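Local coordinates for protein Abbfa_003403 (Acinetobacter baumannii, PDB 4ZXH) that probably assembles and releases a peptide product as a four-domain nonribosomal peptide synthetase with condensation, adenylation, carrier and thioesterase domains, at residues A1167-P1170 with E1171-P1174; L1238-D1241 with T1242-A1245; S1299-A1303 with E1304-A1308. All coordinates share one frame; numbering follows the deposited sequence.

How the contacts relate
All three contacts are local ones within the C-terminal thioesterase domain, and they follow one another along the chain. Contact 1 lies in the loop between strand 1157-1163 and helix 1179-1191. Contact 2 lies on helix 1233-1251, which packs against helix 1179-1191. Contact 3 leads from the loop after strand 1288-1293 into helix 1303-1316. The centres of contacts 1 and 2 are about 20 Å apart. Contact 3 has its centre about 25 Å from that of contact 1 and about 26 Å from that of contact 2. None touches another. They are separate local elements of one domain: contact 2 is probably in the lid, and contact 3 closely follows the histidine of the probable catalytic triad.

Contact 1: A1167-P1170 with E1171-P1174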
# COMPACT_ATOMS: atom_id res chain seq x y z
N ALA A 1167 47.46 13.75 -28.91
CA ALA A 1167 48.55 12.81 -29.05
C ALA A 1167 49.45 12.95 -27.84
O ALA A 1167 49.61 14.05 -27.31
CB ALA A 1167 49.34 13.08 -30.35
N PRO A 1168 50.00 11.81 -27.36
CA PRO A 1168 50.90 11.79 -26.21
C PRO A 1168 52.29 12.36 -26.54
O PRO A 1168 53.26 11.62 -26.70
CB PRO A 1168 50.98 10.30 -25.87
CG PRO A 1168 50.75 9.61 -27.15
CD PRO A 1168 49.77 10.47 -27.92
N ILE A 1169 52.36 13.68 -26.68
CA ILE A 1169 53.62 14.35 -26.94
C ILE A 1169 53.72 15.53 -25.96
O ILE A 1169 52.70 16.00 -25.46
CB ILE A 1169 53.71 14.82 -28.42
CG1 ILE A 1169 52.66 15.90 -28.73
CG2 ILE A 1169 53.59 13.61 -29.37
CD1 ILE A 1169 52.85 16.57 -30.09
N PRO A 1170 54.94 15.97 -25.64
CA PRO A 1170 55.18 17.05 -24.67
C PRO A 1170 54.34 18.33 -24.82
O PRO A 1170 53.84 18.81 -23.81
CB PRO A 1170 56.67 17.34 -24.87
CG PRO A 1170 57.25 16.01 -25.17
CD PRO A 1170 56.20 15.31 -26.03
N GLU A 1171 54.21 18.88 -26.04
CA GLU A 1171 53.37 20.07 -26.29
C GLU A 1171 51.97 19.97 -25.66
O GLU A 1171 51.35 20.98 -25.32
CB GLU A 1171 53.17 20.30 -27.79
CG GLU A 1171 54.38 20.58 -28.64
CD GLU A 1171 55.06 19.33 -29.19
OE1 GLU A 1171 55.14 18.29 -28.47
OE2 GLU A 1171 55.50 19.37 -30.36
N ASN A 1172 51.44 18.76 -25.57
CA ASN A 1172 50.04 18.55 -25.22
C ASN A 1172 49.78 18.30 -23.75
O ASN A 1172 48.62 18.12 -23.34
CB ASN A 1172 49.47 17.37 -26.00
CG ASN A 1172 49.39 17.64 -27.47
OD1 ASN A 1172 49.55 18.78 -27.92
ND2 ASN A 1172 49.09 16.60 -28.23
N VAL A 1173 50.85 18.25 -22.97
CA VAL A 1173 50.74 18.01 -21.55
C VAL A 1173 50.19 19.29 -20.95
O VAL A 1173 50.63 20.39 -21.31
CB VAL A 1173 52.11 17.60 -20.91
CG1 VAL A 1173 51.95 17.19 -19.46
CG2 VAL A 1173 52.73 16.48 -21.70
N PRO A 1174 49.20 19.15 -20.06
CA PRO A 1174 48.57 20.30 -19.38
C PRO A 1174 49.58 21.10 -18.57
O PRO A 1174 50.52 20.52 -18.07
CB PRO A 1174 47.53 19.64 -18.46
CG PRO A 1174 47.21 18.34 -19.13
CD PRO A 1174 48.51 17.88 -19.77
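Asn1172 reaches back to Ala1167 across an inverse gamma turn centred on Pro1168, in the loop after strand 1157-1163. The turn is closed by a bond from Ile1169 N to Ala1167 O. Asn1172 ND2 gives Ala1167 O a second bond, 2.8 Å long with an N-H...O angle of 151°. It arrives in the carbonyl plane on a lone pair, while the oxygen is slightly tilted from the amide plane of Asn1172. CG of Asn1172 lies anti to its carbonyl carbon (chi1 -67°), which sends the amide back towards the turn. The amide also passes Ile1169, with ND2 of Asn1172 3.7 Å from Ile1169 CG1. A short 3-10 turn follows. Asn1172 N bonds to Ile1169 O at 3.0 Å, and Val1173 N bonds to Pro1170 O at 3.2 Å. Val1173 CG2 lies 3.3 Å from Pro1170 O.

Glu1171 bends at chi2 (88°) and folds its carboxylate over the CG1-CD1 branch of Ile1169. Glu1171 OE1 comes 3.3 Å from Ile1169 CD1 and 3.5 Å from Ile1169 CG1, so this part of the contact is between an oxygen and methyl or methylene groups. The other oxygen, OE2, bonds to Gln1282. Asn1172 ND2 also donates to Leu1278 O, and Ala1167 shares a backbone bond with Leu1278.

The chemistry thus ties one amide nitrogen to two backbone carbonyls. One is in the turn and the other is in the neighbouring loop. Two donors grip Ala1167 O. Asn1172 is held by its backbone N as well as by its side-chain ND2. The bond to Gln1282 probably helps to hold the Glu1171 carboxylate beside Ile1169.

Contact 2: L1238-D1241 with T1242-A1245; sequences LYFD and TYLA
Leu1238 O is gripped by two groups of Thr1242. The backbone N and the hydroxyl OG1 of Thr1242 each donate to it at 3.0 Å. They come from opposite faces of the carbonyl plane, both tilted about 30° from it. A chi1 of -69° keeps OG1 of Thr1242 on the side of its own backbone N. This points the hydroxyl back along the helix to the carbonyl one turn earlier. The regular bonds continue from Tyr1243 N to Tyr1239 O, from Leu1244 N to Phe1240 O, and from Ala1245 N to Asp1241 O.

Phe1240 carries the apolar part. Leu1244 CD1 sits over one face of the Phe1240 ring, 4.1 Å from its centroid and 20° off the normal, in a CH-pi contact. The methyl is offset towards the rim, near Phe1240 CE2. Leu1244 CD2 adds a contact at 4.0 Å with Phe1240 CZ. Tyr1243 meets the same ring obliquely, with Tyr1243 CD2 4.0 Å from Phe1240 CE1.

Both aromatic rings also meet Phe1186 of helix 1179-1191. The hydroxyl of Tyr1243 bonds to Asp1189 on that helix, while Leu1244 rests on Leu1182. Phe1240-Tyr1243 and Phe1240-Leu1244 are the i to i+3 and i to i+4 pairs of an alpha-helix. In sequence, helix 1233-1251 falls between strands 1157-1163 and 1262-1267, which lie side by side in the central sheet. This is consistent with the lid region of thioesterases of the alpha/beta-hydrolase fold.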
# COMPACT_ATOMS: atom_id res chain seq x y z
N LEU A 1238 38.10 8.34 -4.04
CA LEU A 1238 38.38 7.35 -5.08
C LEU A 1238 38.36 8.01 -6.45
O LEU A 1238 39.23 7.76 -7.28
CB LEU A 1238 37.37 6.20 -5.04
CG LEU A 1238 37.36 5.32 -3.79
CD1 LEU A 1238 36.42 4.15 -3.93
CD2 LEU A 1238 38.76 4.84 -3.51
N TYR A 1239 37.38 8.88 -6.67
CA TYR A 1239 37.19 9.45 -8.00
C TYR A 1239 38.22 10.52 -8.29
O TYR A 1239 38.70 10.64 -9.42
CB TYR A 1239 35.77 10.04 -8.15
CG TYR A 1239 34.67 9.04 -7.87
CD1 TYR A 1239 34.89 7.67 -8.02
CD2 TYR A 1239 33.41 9.47 -7.45
CE1 TYR A 1239 33.88 6.75 -7.75
CE2 TYR A 1239 32.40 8.56 -7.18
CZ TYR A 1239 32.64 7.19 -7.33
OH TYR A 1239 31.64 6.28 -7.06
N PHE A 1240 38.57 11.29 -7.28
CA PHE A 1240 39.57 12.33 -7.46
C PHE A 1240 40.94 11.67 -7.63
O PHE A 1240 41.67 12.01 -8.55
CB PHE A 1240 39.57 13.30 -6.28
CG PHE A 1240 40.42 14.52 -6.50
CD1 PHE A 1240 40.43 15.15 -7.74
CD2 PHE A 1240 41.21 15.03 -5.49
CE1 PHE A 1240 41.22 16.26 -7.96
CE2 PHE A 1240 41.99 16.14 -5.69
CZ PHE A 1240 41.99 16.76 -6.94
N ASP A 1241 41.26 10.69 -6.78
CA ASP A 1241 42.54 9.98 -6.87
C ASP A 1241 42.73 9.28 -8.21
O ASP A 1241 43.82 9.33 -8.80
CB ASP A 1241 42.67 8.95 -5.74
CG ASP A 1241 43.02 9.58 -4.40
OD1 ASP A 1241 43.35 10.80 -4.34
OD2 ASP A 1241 42.98 8.83 -3.40
N THR A 1242 41.68 8.64 -8.71
CA THR A 1242 41.71 8.07 -10.07
C THR A 1242 42.03 9.14 -11.12
O THR A 1242 42.92 8.95 -11.96
CB THR A 1242 40.37 7.39 -10.41
OG1 THR A 1242 40.24 6.22 -9.60
CG2 THR A 1242 40.33 6.98 -11.87
N TYR A 1243 41.32 10.26 -11.03
CA TYR A 1243 41.56 11.41 -11.88
C TYR A 1243 43.04 11.85 -11.82
O TYR A 1243 43.69 12.04 -12.86
CB TYR A 1243 40.61 12.55 -11.47
CG TYR A 1243 40.77 13.85 -12.26
CD1 TYR A 1243 40.19 13.98 -13.52
CD2 TYR A 1243 41.47 14.94 -11.72
CE1 TYR A 1243 40.33 15.15 -14.24
CE2 TYR A 1243 41.61 16.13 -12.42
CZ TYR A 1243 41.03 16.22 -13.69
OH TYR A 1243 41.14 17.37 -14.42
N LEU A 1244 43.58 11.98 -10.60
CA LEU A 1244 44.97 12.42 -10.44
C LEU A 1244 45.92 11.39 -11.03
O LEU A 1244 46.93 11.76 -11.63
CB LEU A 1244 45.31 12.66 -8.96
CG LEU A 1244 44.62 13.86 -8.30
CD1 LEU A 1244 44.89 13.89 -6.83
CD2 LEU A 1244 45.03 15.17 -8.94
N ALA A 1245 45.59 10.11 -10.88
CA ALA A 1245 46.46 9.02 -11.31
C ALA A 1245 46.60 9.00 -12.82
O ALA A 1245 47.70 8.84 -13.37
CB ALA A 1245 45.93 7.70 -10.82

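Contact 3: S1299-A1303 with E1304-A1308; sequences SIMYA and ENVVA
Met1301 and Val1306 cross at about a right angle where a 3-10 turn leads into helix 1303-1316, the last helix of the alpha/beta-hydrolase fold. The Met1301 chain is bent at both chi2 and chi3. Its terminal methyl therefore swings back to the helix, and Met1301 CE touches Val1306 CG2 at 3.5 Å. It is CG2 of Val1306, not CG1, that meets the methionine. The other branch, Val1306 CG1, lies 3.7 Å from Tyr1302 O. Around this pair, Met1301 packs on Trp1136 and Ile1163 of the central sheet, and Val1306 packs on Leu1083 of helix 1081-1086.

Asn1305 is turned the other way, towards Ser1299. With chi1 near -50° its CG sits beside the backbone N, which carries the amide alongside the 3-10 turn. ND2 of Asn1305 donates to Ser1299 O at 2.8 Å. The oxygen lies in the amide plane of Asn1305, but ND2 itself stands above the carbonyl plane of Ser1299. Tyr1302 N bonds to the same oxygen from the opposite face. The Tyr1302 ring lies flat over Ser1299: Ser1299 CA sits 3.4 Å above the plane of the Tyr1302 ring, over its centre. The Tyr1302 hydroxyl bonds to Ala1192 O, and the Ser1299 hydroxyl bonds to Asp1296 N.

The turn lies just after His1297, which with Cys1137 and Asp1164 probably forms a Cys-His-Asp triad. The Ile1300 side chain lies near these residues without touching them. At the start of the following segment, Asn1305 N makes a weak bond to the carbonyl oxygen of Tyr1302. Tyr1302 O also accepts a bond of 2.8 Å from Val1306 N.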
# COMPACT_ATOMS: atom_id res chain seq x y z
N SER A 1299 31.43 17.70 -26.34
CA SER A 1299 30.12 17.55 -26.96
C SER A 1299 30.11 16.60 -28.15
O SER A 1299 29.05 16.19 -28.60
CB SER A 1299 29.59 18.92 -27.41
OG SER A 1299 30.45 19.52 -28.37
N ILE A 1300 31.29 16.24 -28.64
CA ILE A 1300 31.40 15.25 -29.71
C ILE A 1300 30.73 13.93 -29.28
O ILE A 1300 30.20 13.19 -30.12
CB ILE A 1300 32.91 15.02 -30.10
CG1 ILE A 1300 33.07 14.06 -31.28
CG2 ILE A 1300 33.70 14.50 -28.92
CD1 ILE A 1300 32.65 14.61 -32.59
N MET A 1301 30.69 13.68 -27.96
CA MET A 1301 30.10 12.47 -27.41
C MET A 1301 28.64 12.63 -26.92
O MET A 1301 28.07 11.69 -26.35
CB MET A 1301 30.98 11.95 -26.26
CG MET A 1301 32.44 11.69 -26.67
SD MET A 1301 32.81 10.18 -27.61
CE MET A 1301 32.34 10.70 -29.25
N TYR A 1302 28.05 13.81 -27.11
CA TYR A 1302 26.62 14.02 -26.77
C TYR A 1302 25.76 13.53 -27.90
O TYR A 1302 26.14 13.63 -29.07
CB TYR A 1302 26.25 15.49 -26.54
CG TYR A 1302 27.01 16.24 -25.50
CD1 TYR A 1302 27.80 15.58 -24.55
CD2 TYR A 1302 26.96 17.62 -25.47
CE1 TYR A 1302 28.51 16.30 -23.60
CE2 TYR A 1302 27.67 18.35 -24.51
CZ TYR A 1302 28.44 17.69 -23.59
OH TYR A 1302 29.15 18.42 -22.67
N ALA A 1303 24.55 13.09 -27.54
CA ALA A 1303 23.58 12.55 -28.48
C ALA A 1303 23.54 13.25 -29.85
O ALA A 1303 23.62 12.59 -30.88
CB ALA A 1303 22.21 12.57 -27.84
N GLU A 1304 23.44 14.58 -29.87
CA GLU A 1304 23.32 15.29 -31.15
C GLU A 1304 24.52 15.00 -32.07
O GLU A 1304 24.35 14.72 -33.25
CB GLU A 1304 23.19 16.79 -30.91
CG GLU A 1304 23.21 17.64 -32.18
CD GLU A 1304 22.83 19.12 -31.96
OE1 GLU A 1304 22.72 19.55 -30.78
OE2 GLU A 1304 22.64 19.84 -32.97
N ASN A 1305 25.73 15.01 -31.52
CA ASN A 1305 26.91 14.88 -32.36
C ASN A 1305 27.46 13.47 -32.45
O ASN A 1305 28.22 13.16 -33.37
CB ASN A 1305 28.02 15.82 -31.88
CG ASN A 1305 27.54 17.24 -31.67
OD1 ASN A 1305 27.14 17.93 -32.62
ND2 ASN A 1305 27.60 17.69 -30.43
N VAL A 1306 27.09 12.61 -31.52
CA VAL A 1306 27.79 11.34 -31.46
C VAL A 1306 27.21 10.33 -32.47
O VAL A 1306 27.86 9.35 -32.80
CB VAL A 1306 27.77 10.77 -30.03
CG1 VAL A 1306 26.45 10.05 -29.74
CG2 VAL A 1306 28.96 9.85 -29.83
N VAL A 1307 26.02 10.59 -32.98
CA VAL A 1307 25.48 9.71 -34.02
C VAL A 1307 26.39 9.68 -35.24
O VAL A 1307 26.67 8.60 -35.77
CB VAL A 1307 24.07 10.14 -34.47
CG1 VAL A 1307 23.51 9.11 -35.45
CG2 VAL A 1307 23.15 10.31 -33.26
N ALA A 1308 26.84 10.85 -35.68
CA ALA A 1308 27.72 10.93 -36.84
C ALA A 1308 29.05 10.23 -36.55
O ALA A 1308 29.71 9.71 -37.45
CB ALA A 1308 27.94 12.38 -37.24